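Local coordinates for protein double Glycine Motif Protease domain from AMS/PCAT Transporter (Lachnospiraceae bacterium C6A11, PDB 6MPZ) that probably cleaves the leader peptide after a double-glycine motif during peptide export, as the C39 cysteine protease domain of an AMS/PCAT transporter, at residues Y71-K76 / L139-T144; A14-I19 / L36-K41; A29-M34 / N116-G121. All coordinates share one frame; numbering follows the deposited sequence.

Contact 1 of 3, residues Y71-K76 / L139-T144; sequences YGLEAK and LIFKPT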
ATOM      1  N   TYR A  71      -0.042  12.806  -7.744  1.00 43.80           N
ATOM      2  CA  TYR A  71       0.764  12.144  -8.789  1.00 44.09           C
ATOM      3  C   TYR A  71      -0.062  11.484  -9.902  1.00 41.75           C
ATOM      4  O   TYR A  71       0.486  10.725 -10.696  1.00 42.09           O
ATOM      5  CB  TYR A  71       1.676  11.081  -8.174  1.00 44.25           C
ATOM      6  CG  TYR A  71       2.623  11.559  -7.100  1.00 44.68           C
ATOM      7  CD1 TYR A  71       3.361  12.744  -7.240  1.00 42.80           C
ATOM      8  CD2 TYR A  71       2.834  10.775  -5.952  1.00 47.67           C
ATOM      9  CE1 TYR A  71       4.248  13.155  -6.261  1.00 40.53           C
ATOM     10  CE2 TYR A  71       3.715  11.174  -4.957  1.00 48.68           C
ATOM     11  CZ  TYR A  71       4.425  12.355  -5.113  1.00 48.10           C
ATOM     12  OH  TYR A  71       5.305  12.704  -4.102  1.00 45.38           O
ATOM     13  N   GLY A  72      -1.371  11.735  -9.954  1.00 44.27           N
ATOM     14  CA  GLY A  72      -2.204  11.285 -11.085  1.00 44.48           C
ATOM     15  C   GLY A  72      -2.925   9.951 -10.925  1.00 47.95           C
ATOM     16  O   GLY A  72      -3.617   9.516 -11.834  1.00 52.93           O
ATOM     17  N   LEU A  73      -2.786   9.308  -9.767  1.00 45.09           N
ATOM     18  CA  LEU A  73      -3.520   8.088  -9.482  1.00 37.23           C
ATOM     19  C   LEU A  73      -4.837   8.390  -8.789  1.00 37.05           C
ATOM     20  O   LEU A  73      -4.914   9.246  -7.914  1.00 36.01           O
ATOM     21  CB  LEU A  73      -2.674   7.164  -8.588  1.00 35.74           C
ATOM     22  CG  LEU A  73      -1.359   6.640  -9.158  1.00 30.77           C
ATOM     23  CD1 LEU A  73      -0.624   5.867  -8.081  1.00 30.39           C
ATOM     24  CD2 LEU A  73      -1.635   5.755 -10.348  1.00 31.04           C
ATOM     25  N   GLU A  74      -5.878   7.670  -9.171  1.00 36.51           N
ATOM     26  CA  GLU A  74      -7.088   7.656  -8.383  1.00 37.13           C
ATOM     27  C   GLU A  74      -6.787   6.748  -7.181  1.00 35.23           C
ATOM     28  O   GLU A  74      -6.161   5.688  -7.334  1.00 33.59           O
ATOM     29  CB  GLU A  74      -8.253   7.119  -9.193  1.00 43.44           C
ATOM     30  CG  GLU A  74      -9.580   7.421  -8.555  1.00 50.90           C
ATOM     31  CD  GLU A  74     -10.606   6.332  -8.766  1.00 58.79           C
ATOM     32  OE1 GLU A  74     -10.845   5.940  -9.930  1.00 62.86           O
ATOM     33  OE2 GLU A  74     -11.156   5.876  -7.745  1.00 64.44           O
ATOM     34  N   ALA A  75      -7.196   7.176  -5.994  1.00 32.25           N
ATOM     35  CA  ALA A  75      -6.887   6.495  -4.757  1.00 33.90           C
ATOM     36  C   ALA A  75      -8.062   6.499  -3.748  1.00 39.08           C
ATOM     37  O   ALA A  75      -8.562   7.576  -3.373  1.00 38.78           O
ATOM     38  CB  ALA A  75      -5.665   7.162  -4.133  1.00 36.72           C
ATOM     39  N   LYS A  76      -8.402   5.310  -3.239  1.00 36.34           N
ATOM     40  CA  LYS A  76      -9.478   5.135  -2.276  1.00 36.09           C
ATOM     41  C   LYS A  76      -9.053   4.232  -1.123  1.00 30.87           C
ATOM     42  O   LYS A  76      -8.295   3.305  -1.315  1.00 28.90           O
ATOM     43  CB  LYS A  76     -10.690   4.543  -2.978  1.00 41.57           C
ATOM     44  CG  LYS A  76     -11.402   5.560  -3.876  1.00 48.93           C
ATOM     45  CD  LYS A  76     -12.742   5.068  -4.400  1.00 59.28           C
ATOM     46  CE  LYS A  76     -12.629   4.096  -5.575  1.00 65.66           C
ATOM     47  NZ  LYS A  76     -13.673   4.278  -6.644  1.00 66.83           N
ATOM     48  N   LEU A 139      -5.400   0.498   0.858  1.00 30.80           N
ATOM     49  CA  LEU A 139      -5.450   1.626  -0.043  1.00 32.48           C
ATOM     50  C   LEU A 139      -5.321   1.042  -1.433  1.00 31.71           C
ATOM     51  O   LEU A 139      -4.390   0.326  -1.690  1.00 29.46           O
ATOM     52  CB  LEU A 139      -4.326   2.629   0.273  1.00 30.71           C
ATOM     53  CG  LEU A 139      -4.134   2.979   1.778  1.00 33.02           C
ATOM     54  CD1 LEU A 139      -2.894   3.841   2.015  1.00 31.39           C
ATOM     55  CD2 LEU A 139      -5.388   3.588   2.397  1.00 32.76           C
ATOM     56  N   ILE A 140      -6.264   1.419  -2.303  1.00 30.10           N
ATOM     57  CA  ILE A 140      -6.541   0.822  -3.577  1.00 30.26           C
ATOM     58  C   ILE A 140      -6.341   1.927  -4.607  1.00 33.10           C
ATOM     59  O   ILE A 140      -6.795   3.062  -4.401  1.00 36.57           O
ATOM     60  CB  ILE A 140      -7.993   0.273  -3.575  1.00 32.42           C
ATOM     61  CG1 ILE A 140      -8.099  -0.973  -2.668  1.00 32.27           C
ATOM     62  CG2 ILE A 140      -8.516  -0.001  -4.995  1.00 30.80           C
ATOM     63  CD1 ILE A 140      -7.617  -2.248  -3.333  1.00 32.46           C
ATOM     64  N   PHE A 141      -5.605   1.618  -5.678  1.00 31.49           N
ATOM     65  CA  PHE A 141      -5.179   2.629  -6.641  1.00 29.96           C
ATOM     66  C   PHE A 141      -5.552   2.211  -8.036  1.00 33.08           C
ATOM     67  O   PHE A 141      -5.598   1.022  -8.343  1.00 33.69           O
ATOM     68  CB  PHE A 141      -3.664   2.875  -6.575  1.00 28.69           C
ATOM     69  CG  PHE A 141      -3.167   3.246  -5.203  1.00 29.04           C
ATOM     70  CD1 PHE A 141      -3.219   4.561  -4.761  1.00 27.63           C
ATOM     71  CD2 PHE A 141      -2.645   2.285  -4.346  1.00 26.54           C
ATOM     72  CE1 PHE A 141      -2.782   4.889  -3.500  1.00 27.18           C
ATOM     73  CE2 PHE A 141      -2.209   2.637  -3.099  1.00 23.96           C
ATOM     74  CZ  PHE A 141      -2.266   3.922  -2.678  1.00 24.42           C
ATOM     75  N   LYS A 142      -5.797   3.206  -8.877  1.00 40.44           N
ATOM     76  CA  LYS A 142      -6.208   3.004 -10.254  1.00 45.13           C
ATOM     77  C   LYS A 142      -5.618   4.203 -11.023  1.00 52.52           C
ATOM     78  O   LYS A 142      -5.574   5.320 -10.484  1.00 45.94           O
ATOM     79  CB  LYS A 142      -7.751   2.966 -10.317  1.00 47.40           C
ATOM     80  CG  LYS A 142      -8.454   3.264 -11.632  1.00 55.24           C
ATOM     81  CD  LYS A 142      -9.549   2.264 -12.049  1.00 58.73           C
ATOM     82  CE  LYS A 142      -8.896   1.128 -12.833  1.00 62.97           C
ATOM     83  NZ  LYS A 142      -9.814   0.102 -13.409  1.00 61.60           N
ATOM     84  N   PRO A 143      -5.147   3.985 -12.266  1.00 60.54           N
ATOM     85  CA  PRO A 143      -4.699   5.108 -13.084  1.00 67.96           C
ATOM     86  C   PRO A 143      -5.806   6.078 -13.529  1.00 69.17           C
ATOM     87  O   PRO A 143      -6.991   5.758 -13.457  1.00 67.88           O
ATOM     88  CB  PRO A 143      -4.048   4.448 -14.311  1.00 65.30           C
ATOM     89  CG  PRO A 143      -4.418   3.051 -14.260  1.00 65.11           C
ATOM     90  CD  PRO A 143      -4.785   2.704 -12.875  1.00 62.75           C
ATOM     91  N   THR A 144      -5.376   7.191 -14.122  1.00 80.50           N
ATOM     92  CA  THR A 144      -5.917   8.553 -13.918  1.00 87.51           C
ATOM     93  C   THR A 144      -7.326   8.853 -14.433  1.00 90.55           C
ATOM     94  O   THR A 144      -8.231   8.992 -13.627  1.00 93.63           O
ATOM     95  CB  THR A 144      -4.960   9.648 -14.492  1.00 86.54           C
ATOM     96  OG1 THR A 144      -5.400  10.070 -15.784  1.00 85.51           O
ATOM     97  CG2 THR A 144      -3.467   9.201 -14.610  1.00 90.40           C
TER

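Contact 2 of 3, residues A14-I19 / L36-K41; sequences AKVPVI and LAYYKK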
ATOM      1  N   ALA A  14       0.883  -8.929  -8.984  1.00 43.98           N
ATOM      2  CA  ALA A  14       1.520  -7.798  -9.680  1.00 40.71           C
ATOM      3  C   ALA A  14       3.032  -7.926  -9.506  1.00 40.54           C
ATOM      4  O   ALA A  14       3.525  -8.302  -8.418  1.00 35.80           O
ATOM      5  CB  ALA A  14       1.061  -6.473  -9.113  1.00 37.30           C
ATOM      6  N   LYS A  15       3.778  -7.665 -10.596  1.00 36.50           N
ATOM      7  CA  LYS A  15       5.219  -7.590 -10.530  1.00 41.88           C
ATOM      8  C   LYS A  15       5.568  -6.185 -10.056  1.00 34.39           C
ATOM      9  O   LYS A  15       5.334  -5.250 -10.754  1.00 32.91           O
ATOM     10  CB  LYS A  15       5.865  -7.926 -11.876  1.00 46.24           C
ATOM     11  CG  LYS A  15       5.852  -9.440 -12.133  1.00 51.55           C
ATOM     12  CD  LYS A  15       6.231  -9.837 -13.551  1.00 63.99           C
ATOM     13  CE  LYS A  15       7.735  -9.673 -13.794  1.00 69.34           C
ATOM     14  NZ  LYS A  15       8.114 -10.148 -15.149  1.00 70.53           N
ATOM     15  N   VAL A  16       6.110  -6.071  -8.853  1.00 31.40           N
ATOM     16  CA  VAL A  16       6.393  -4.759  -8.230  1.00 31.26           C
ATOM     17  C   VAL A  16       7.819  -4.733  -7.725  1.00 28.27           C
ATOM     18  O   VAL A  16       8.211  -5.603  -6.950  1.00 27.73           O
ATOM     19  CB  VAL A  16       5.455  -4.453  -7.016  1.00 32.74           C
ATOM     20  CG1 VAL A  16       5.682  -3.044  -6.486  1.00 31.17           C
ATOM     21  CG2 VAL A  16       3.989  -4.590  -7.416  1.00 33.08           C
ATOM     22  N   PRO A  17       8.587  -3.698  -8.117  1.00 29.50           N
ATOM     23  CA  PRO A  17       9.965  -3.630  -7.664  1.00 27.90           C
ATOM     24  C   PRO A  17      10.069  -3.405  -6.166  1.00 31.53           C
ATOM     25  O   PRO A  17       9.192  -2.740  -5.582  1.00 30.56           O
ATOM     26  CB  PRO A  17      10.546  -2.459  -8.443  1.00 29.36           C
ATOM     27  CG  PRO A  17       9.404  -1.701  -8.993  1.00 29.96           C
ATOM     28  CD  PRO A  17       8.220  -2.585  -9.022  1.00 27.84           C
ATOM     29  N   VAL A  18      11.094  -4.001  -5.556  1.00 29.01           N
ATOM     30  CA  VAL A  18      11.410  -3.792  -4.155  1.00 32.44           C
ATOM     31  C   VAL A  18      12.164  -2.455  -3.873  1.00 32.17           C
ATOM     32  O   VAL A  18      13.213  -2.224  -4.452  1.00 35.02           O
ATOM     33  CB  VAL A  18      12.263  -4.976  -3.642  1.00 35.01           C
ATOM     34  CG1 VAL A  18      12.800  -4.724  -2.216  1.00 36.85           C
ATOM     35  CG2 VAL A  18      11.440  -6.251  -3.714  1.00 34.21           C
ATOM     36  N   ILE A  19      11.597  -1.592  -2.999  1.00 31.41           N
ATOM     37  CA  ILE A  19      12.255  -0.377  -2.454  1.00 30.76           C
ATOM     38  C   ILE A  19      12.248  -0.498  -0.945  1.00 32.98           C
ATOM     39  O   ILE A  19      11.178  -0.698  -0.356  1.00 34.21           O
ATOM     40  CB  ILE A  19      11.531   0.922  -2.823  1.00 31.34           C
ATOM     41  CG1 ILE A  19      11.543   1.125  -4.315  1.00 31.06           C
ATOM     42  CG2 ILE A  19      12.204   2.138  -2.168  1.00 36.29           C
ATOM     43  CD1 ILE A  19      10.712   2.286  -4.822  1.00 31.30           C
ATOM     44  N   LEU A  36       3.965   3.729  -7.255  1.00 27.14           N
ATOM     45  CA  LEU A  36       4.354   4.657  -8.319  1.00 32.07           C
ATOM     46  C   LEU A  36       5.254   4.022  -9.402  1.00 30.77           C
ATOM     47  O   LEU A  36       5.027   4.213 -10.600  1.00 26.05           O
ATOM     48  CB  LEU A  36       5.035   5.893  -7.712  1.00 33.26           C
ATOM     49  CG  LEU A  36       4.045   6.808  -6.948  1.00 32.74           C
ATOM     50  CD1 LEU A  36       4.791   7.799  -6.035  1.00 34.42           C
ATOM     51  CD2 LEU A  36       3.091   7.538  -7.919  1.00 33.51           C
ATOM     52  N   ALA A  37       6.236   3.231  -8.958  1.00 31.48           N
ATOM     53  CA  ALA A  37       7.146   2.521  -9.847  1.00 30.01           C
ATOM     54  C   ALA A  37       6.429   1.466 -10.701  1.00 29.64           C
ATOM     55  O   ALA A  37       6.782   1.299 -11.850  1.00 27.69           O
ATOM     56  CB  ALA A  37       8.282   1.901  -9.038  1.00 32.29           C
ATOM     57  N   TYR A  38       5.402   0.793 -10.150  1.00 30.99           N
ATOM     58  CA  TYR A  38       4.572  -0.157 -10.912  1.00 29.18           C
ATOM     59  C   TYR A  38       3.905   0.550 -12.103  1.00 29.31           C
ATOM     60  O   TYR A  38       3.826  -0.021 -13.203  1.00 28.25           O
ATOM     61  CB  TYR A  38       3.509  -0.824 -10.014  1.00 29.93           C
ATOM     62  CG  TYR A  38       2.515  -1.719 -10.735  1.00 28.62           C
ATOM     63  CD1 TYR A  38       2.811  -3.066 -11.017  1.00 31.36           C
ATOM     64  CD2 TYR A  38       1.293  -1.221 -11.175  1.00 30.12           C
ATOM     65  CE1 TYR A  38       1.881  -3.892 -11.681  1.00 30.05           C
ATOM     66  CE2 TYR A  38       0.359  -2.027 -11.851  1.00 27.92           C
ATOM     67  CZ  TYR A  38       0.650  -3.341 -12.128  1.00 27.29           C
ATOM     68  OH  TYR A  38      -0.314  -4.102 -12.761  1.00 24.30           O
ATOM     69  N   TYR A  39       3.428   1.777 -11.883  1.00 28.82           N
ATOM     70  CA  TYR A  39       2.765   2.570 -12.957  1.00 31.92           C
ATOM     71  C   TYR A  39       3.763   3.423 -13.747  1.00 33.99           C
ATOM     72  O   TYR A  39       3.353   4.193 -14.620  1.00 32.59           O
ATOM     73  CB  TYR A  39       1.659   3.451 -12.370  1.00 33.69           C
ATOM     74  CG  TYR A  39       0.486   2.654 -11.850  1.00 35.16           C
ATOM     75  CD1 TYR A  39      -0.445   2.116 -12.731  1.00 37.24           C
ATOM     76  CD2 TYR A  39       0.313   2.419 -10.468  1.00 33.79           C
ATOM     77  CE1 TYR A  39      -1.537   1.373 -12.264  1.00 38.56           C
ATOM     78  CE2 TYR A  39      -0.754   1.675  -9.995  1.00 32.45           C
ATOM     79  CZ  TYR A  39      -1.685   1.150 -10.893  1.00 34.25           C
ATOM     80  OH  TYR A  39      -2.752   0.399 -10.462  1.00 37.03           O
ATOM     81  N   LYS A  40       5.061   3.254 -13.455  1.00 35.66           N
ATOM     82  CA  LYS A  40       6.146   4.010 -14.074  1.00 40.42           C
ATOM     83  C   LYS A  40       5.997   5.529 -13.887  1.00 36.82           C
ATOM     84  O   LYS A  40       6.316   6.292 -14.782  1.00 34.74           O
ATOM     85  CB  LYS A  40       6.327   3.610 -15.554  1.00 42.68           C
ATOM     86  CG  LYS A  40       6.903   2.189 -15.711  1.00 46.77           C
ATOM     87  CD  LYS A  40       6.482   1.407 -16.922  1.00 49.24           C
ATOM     88  CE  LYS A  40       7.127   1.861 -18.204  1.00 49.48           C
ATOM     89  NZ  LYS A  40       7.178   0.695 -19.131  1.00 50.98           N
ATOM     90  N   LYS A  41       5.501   5.947 -12.720  1.00 35.63           N
ATOM     91  CA  LYS A  41       5.481   7.372 -12.330  1.00 36.82           C
ATOM     92  C   LYS A  41       6.709   7.632 -11.528  1.00 35.74           C
ATOM     93  O   LYS A  41       6.829   7.195 -10.393  1.00 39.38           O
ATOM     94  CB  LYS A  41       4.211   7.747 -11.579  1.00 36.35           C
ATOM     95  CG  LYS A  41       3.010   7.781 -12.521  1.00 38.62           C
ATOM     96  CD  LYS A  41       1.710   7.738 -11.732  1.00 44.43           C
ATOM     97  CE  LYS A  41       0.498   7.648 -12.647  1.00 51.12           C
ATOM     98  NZ  LYS A  41       0.383   8.905 -13.447  1.00 55.31           N
TER

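Contact 3 of 3, residues A29-M34 / N116-G121; sequences AASLAM and NDPAKG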
ATOM      1  N   ALA A  29       5.945   5.952   2.768  1.00 28.56           N
ATOM      2  CA  ALA A  29       6.574   6.523   1.588  1.00 27.97           C
ATOM      3  C   ALA A  29       7.229   5.496   0.648  1.00 26.12           C
ATOM      4  O   ALA A  29       7.102   5.604  -0.576  1.00 23.44           O
ATOM      5  CB  ALA A  29       7.606   7.560   2.015  1.00 29.33           C
ATOM      6  N   ALA A  30       7.945   4.524   1.228  1.00 23.90           N
ATOM      7  CA  ALA A  30       8.522   3.444   0.456  1.00 25.66           C
ATOM      8  C   ALA A  30       7.411   2.645  -0.269  1.00 25.16           C
ATOM      9  O   ALA A  30       7.552   2.339  -1.437  1.00 22.34           O
ATOM     10  CB  ALA A  30       9.326   2.529   1.379  1.00 27.86           C
ATOM     11  N   SER A  31       6.291   2.399   0.424  1.00 23.74           N
ATOM     12  CA  SER A  31       5.186   1.640  -0.109  1.00 23.02           C
ATOM     13  C   SER A  31       4.563   2.450  -1.255  1.00 22.48           C
ATOM     14  O   SER A  31       4.328   1.895  -2.301  1.00 20.59           O
ATOM     15  CB  SER A  31       4.112   1.315   0.976  1.00 22.93           C
ATOM     16  OG  SER A  31       4.653   0.489   2.019  1.00 25.37           O
ATOM     17  N   LEU A  32       4.305   3.744  -1.083  1.00 22.52           N
ATOM     18  CA  LEU A  32       3.768   4.501  -2.250  1.00 25.15           C
ATOM     19  C   LEU A  32       4.810   4.586  -3.411  1.00 28.09           C
ATOM     20  O   LEU A  32       4.445   4.673  -4.573  1.00 29.15           O
ATOM     21  CB  LEU A  32       3.320   5.876  -1.856  1.00 24.35           C
ATOM     22  CG  LEU A  32       2.751   6.778  -2.981  1.00 23.10           C
ATOM     23  CD1 LEU A  32       1.569   6.169  -3.680  1.00 23.79           C
ATOM     24  CD2 LEU A  32       2.320   8.093  -2.361  1.00 22.61           C
ATOM     25  N   ALA A  33       6.097   4.572  -3.092  1.00 30.03           N
ATOM     26  CA  ALA A  33       7.147   4.678  -4.136  1.00 30.71           C
ATOM     27  C   ALA A  33       7.086   3.450  -5.059  1.00 30.35           C
ATOM     28  O   ALA A  33       7.061   3.591  -6.294  1.00 28.03           O
ATOM     29  CB  ALA A  33       8.546   4.862  -3.510  1.00 29.22           C
ATOM     30  N   MET A  34       6.974   2.266  -4.441  1.00 28.78           N
ATOM     31  CA  MET A  34       6.745   0.980  -5.144  1.00 24.92           C
ATOM     32  C   MET A  34       5.498   0.988  -6.001  1.00 25.84           C
ATOM     33  O   MET A  34       5.565   0.511  -7.145  1.00 28.99           O
ATOM     34  CB  MET A  34       6.686  -0.186  -4.163  1.00 23.13           C
ATOM     35  CG  MET A  34       8.000  -0.495  -3.571  1.00 24.50           C
ATOM     36  SD  MET A  34       8.192  -1.923  -2.440  1.00 26.27           S
ATOM     37  CE  MET A  34       7.682  -1.242  -0.887  1.00 25.20           C
ATOM     38  N   ASN A 116       5.752  -6.837  -0.680  1.00 30.84           N
ATOM     39  CA  ASN A 116       7.031  -6.091  -0.584  1.00 31.03           C
ATOM     40  C   ASN A 116       6.939  -5.306   0.702  1.00 31.93           C
ATOM     41  O   ASN A 116       6.198  -4.338   0.791  1.00 31.66           O
ATOM     42  CB  ASN A 116       7.216  -5.154  -1.802  1.00 30.49           C
ATOM     43  CG  ASN A 116       7.679  -5.899  -3.065  1.00 30.60           C
ATOM     44  OD1 ASN A 116       8.048  -7.089  -2.996  1.00 29.30           O
ATOM     45  ND2 ASN A 116       7.618  -5.217  -4.236  1.00 28.03           N
ATOM     46  N   ASP A 117       7.621  -5.814   1.723  1.00 35.62           N
ATOM     47  CA  ASP A 117       7.699  -5.197   3.018  1.00 34.88           C
ATOM     48  C   ASP A 117       8.911  -4.225   3.010  1.00 37.47           C
ATOM     49  O   ASP A 117      10.041  -4.658   2.799  1.00 35.87           O
ATOM     50  CB  ASP A 117       7.897  -6.275   4.089  1.00 32.70           C
ATOM     51  CG  ASP A 117       7.950  -5.703   5.499  1.00 36.21           C
ATOM     52  OD1 ASP A 117       8.317  -4.509   5.735  1.00 34.36           O
ATOM     53  OD2 ASP A 117       7.610  -6.463   6.409  1.00 37.26           O
ATOM     54  N   PRO A 118       8.686  -2.914   3.259  1.00 36.25           N
ATOM     55  CA  PRO A 118       9.816  -1.952   3.219  1.00 33.61           C
ATOM     56  C   PRO A 118      10.927  -2.223   4.246  1.00 35.02           C
ATOM     57  O   PRO A 118      12.053  -1.773   4.050  1.00 32.19           O
ATOM     58  CB  PRO A 118       9.150  -0.601   3.469  1.00 33.21           C
ATOM     59  CG  PRO A 118       7.716  -0.792   3.208  1.00 35.01           C
ATOM     60  CD  PRO A 118       7.394  -2.240   3.452  1.00 36.75           C
ATOM     61  N   ALA A 119      10.606  -2.949   5.316  1.00 38.37           N
ATOM     62  CA  ALA A 119      11.599  -3.382   6.319  1.00 37.78           C
ATOM     63  C   ALA A 119      12.311  -4.668   5.971  1.00 42.03           C
ATOM     64  O   ALA A 119      13.347  -4.943   6.547  1.00 44.17           O
ATOM     65  CB  ALA A 119      10.940  -3.536   7.688  1.00 34.76           C
ATOM     66  N   LYS A 120      11.744  -5.495   5.088  1.00 50.07           N
ATOM     67  CA  LYS A 120      12.311  -6.828   4.819  1.00 50.66           C
ATOM     68  C   LYS A 120      12.577  -7.162   3.366  1.00 47.98           C
ATOM     69  O   LYS A 120      13.338  -8.063   3.131  1.00 55.11           O
ATOM     70  CB  LYS A 120      11.433  -7.911   5.476  1.00 51.85           C
ATOM     71  CG  LYS A 120      11.449  -7.821   6.999  1.00 58.22           C
ATOM     72  CD  LYS A 120      10.970  -9.091   7.693  1.00 65.66           C
ATOM     73  CE  LYS A 120       9.473  -9.334   7.543  1.00 71.98           C
ATOM     74  NZ  LYS A 120       9.169 -10.793   7.586  1.00 71.36           N
ATOM     75  N   GLY A 121      12.010  -6.422   2.398  1.00 43.99           N
ATOM     76  CA  GLY A 121      12.089  -6.809   0.987  1.00 37.58           C
ATOM     77  C   GLY A 121      10.873  -7.661   0.589  1.00 36.16           C
ATOM     78  O   GLY A 121       9.797  -7.583   1.215  1.00 32.60           O
TER

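Contact 1 of 3, residues Y71-K76 / L139-T144
Glu74 and Lys142 face each other as an antiparallel, hydrogen-bonded pair, and Lys76 and Ile140 form the next such pair. Ala75 and Phe141 make the non-hydrogen-bonded pair in between. The axes of the strand segments 74-76 and 139-142 come within 4.8 Å, at 161° between their N-to-C directions. Four backbone bonds join them. At one end Glu74 N gives to Lys142 O at 2.7 Å, but the bond is bent, with an N-H...O angle of 137°. At the other, Lys76 N meets Ile140 O at 3.0 Å and nearly straight, at 170°. CA-H...O contacts fill the gaps, among them Phe141 CA to Glu74 O at 3.3 Å.

The side chains of the paired residues divide between two faces. On one, the CD1 corner of the Phe141 ring meets Ala75 CB at 3.6 Å. From just before the strand pairs, Leu73 CD1 adds a looser touch to the same atom, Phe141 CD1, at 4.4 Å. Helix 61-70 packs on this face through Leu65 and Ala68, and Val35 of helix 27-38 also reaches the ring. On the other face, Glu74 and Lys142 lie side by side and point the same way. A carboxylate oxygen, Glu74 OE1, lies 4.0 Å from the methylene Lys142 CG, a loose van der Waals touch. Glu74 OE2 forms a salt bridge with Lys76 NZ at 3.2 Å, weak as a hydrogen bond. Lys76 also packs on the backbone of the bound peptide.

Strand 74-79 is one of the two outermost strands of the sheet, and 137-142 is its one neighbouring strand there. Backbone bonds hold the two together, and the apolar face seals against helices. On the other face Glu74 pairs with Lys76 of its own strand, while the ammonium of Lys142 leads away.

Contact 2 of 3, residues A14-I19 / L36-K41
The ring of Tyr38 lies beside the extended segment 14-19 and fills the shallow hollow between Ala14 and Val16. Its CE1 corner meets Ala14 CB at 3.7 Å. Its CD1 corner meets Val16 CG2 at 4.1 Å. The carbonyl of Lys15 closes the hollow between these two bumps. Lys15 O sits at the ring edge, near its plane, 3.3 Å from Tyr38 CD1. The Val16 and Tyr38 side chains cross at about a right angle. Tyr38 CG is anti to the backbone N (chi1 174°), which swings the ring off the helix and along the segment. Its hydroxyl is hydrogen-bonded to the backbone O of Gln7.

Helix 27-38 ends here in a Schellman motif, with Lys40 at positive phi as its C-prime residue. Lys41 N reaches back to Leu36 O at 2.8 Å, and a weaker bond joins Lys40 N to Ala37 O. In this C39 peptidase domain the segment 14-19 comes before the helix in the chain. It starts beside the C-terminal end of the helix and runs back along it, so that Ile19 reaches Ala33 and Met34.

A second, smaller fit lies one residue along on each segment. Pro17 presents the CG corner of its pyrrolidine to the methyl of Ala37, 3.8 Å from Ala37 CB. The short Ala37 side chain lets the proline ring come in close to the helix surface.

Contact 3 of 3, residues A29-M34 / N116-G121
Met34 lays its sulfur against an asparagine: Met34 SD is 3.4 Å from Asn116 CB, with the amide ND2 of Asn116 farther off at 3.8 Å. No hydrogen bond crosses between 29-34 and 116-121, although several polar groups lie in the buried interface. The Met34 chain bends at its last torsion (chi3 -84°), which puts the CE methyl between Asn116 and the Pro118 ring. Met34 CE is 3.8 Å from Asn116 O and 4.1 Å from Pro118 CG.

Pro118 is the other main bump. Its ring points at helix 27-38. Pro118 CB rests on the methyl of Ala30, 3.8 Å from Ala30 CB. Its CG sits 3.5 Å from Ser31 OG, so the ring edge bridges neighbouring residues of the helix. The hydroxyl oxygen of Ser31 lies beside the backbone N (chi1 -63°) and has its polar partner within the helix, at Cys27 O. The amide of Asn116 is held from outside: ND2 bonds to Val16 O, and OD1 to Lys106 NZ.

The chain turns back through the proline, between Asp117 and Gly121. Ala119 N bonds to Asp117 OD1 at 2.8 Å in an Asx turn, and its N-H comes from above the carboxylate plane. Asp117 O accepts from both Lys120 N and Gly121 N. Lys120 and Gly121 face Asp117 as a classic beta bulge. The Asp117 side chain points away from the helix, and OD1 is also hydrogen-bonded to His101 NE2.

Cys27, His101 and Asp117 fit the Cys-His-Asp triad of a papain-like C39 peptidase. The packing joins the helix that starts at Cys27 to the strand end that carries Asp117. Apolar contacts set the spacing, while the polar groups are bonded elsewhere, and the Asx turn probably helps to orient the carboxylate toward the histidine.

Helix 27-38 ties the three sites together. Contacts 2 and 3 both use it, and their centres are about 10 Å apart. They meet where Pro17 O packs on Met34 CG. The centre of contact 1 is about 13 Å from that of contact 2 and about 17 Å from that of contact 3, across the chain's centre from the latter. Contacts 1 and 3 reach the same antiparallel sheet. Along the chain contact 2 closes before contact 1 opens, while contact 3 alternates with both. Tyr71 joins contact 1 to Leu36 and Leu32 of the helix. The helix that begins at Cys27, the probable nucleophile, is thus packed against the segment before it, the strand end at Asp117 and the edge near Tyr71.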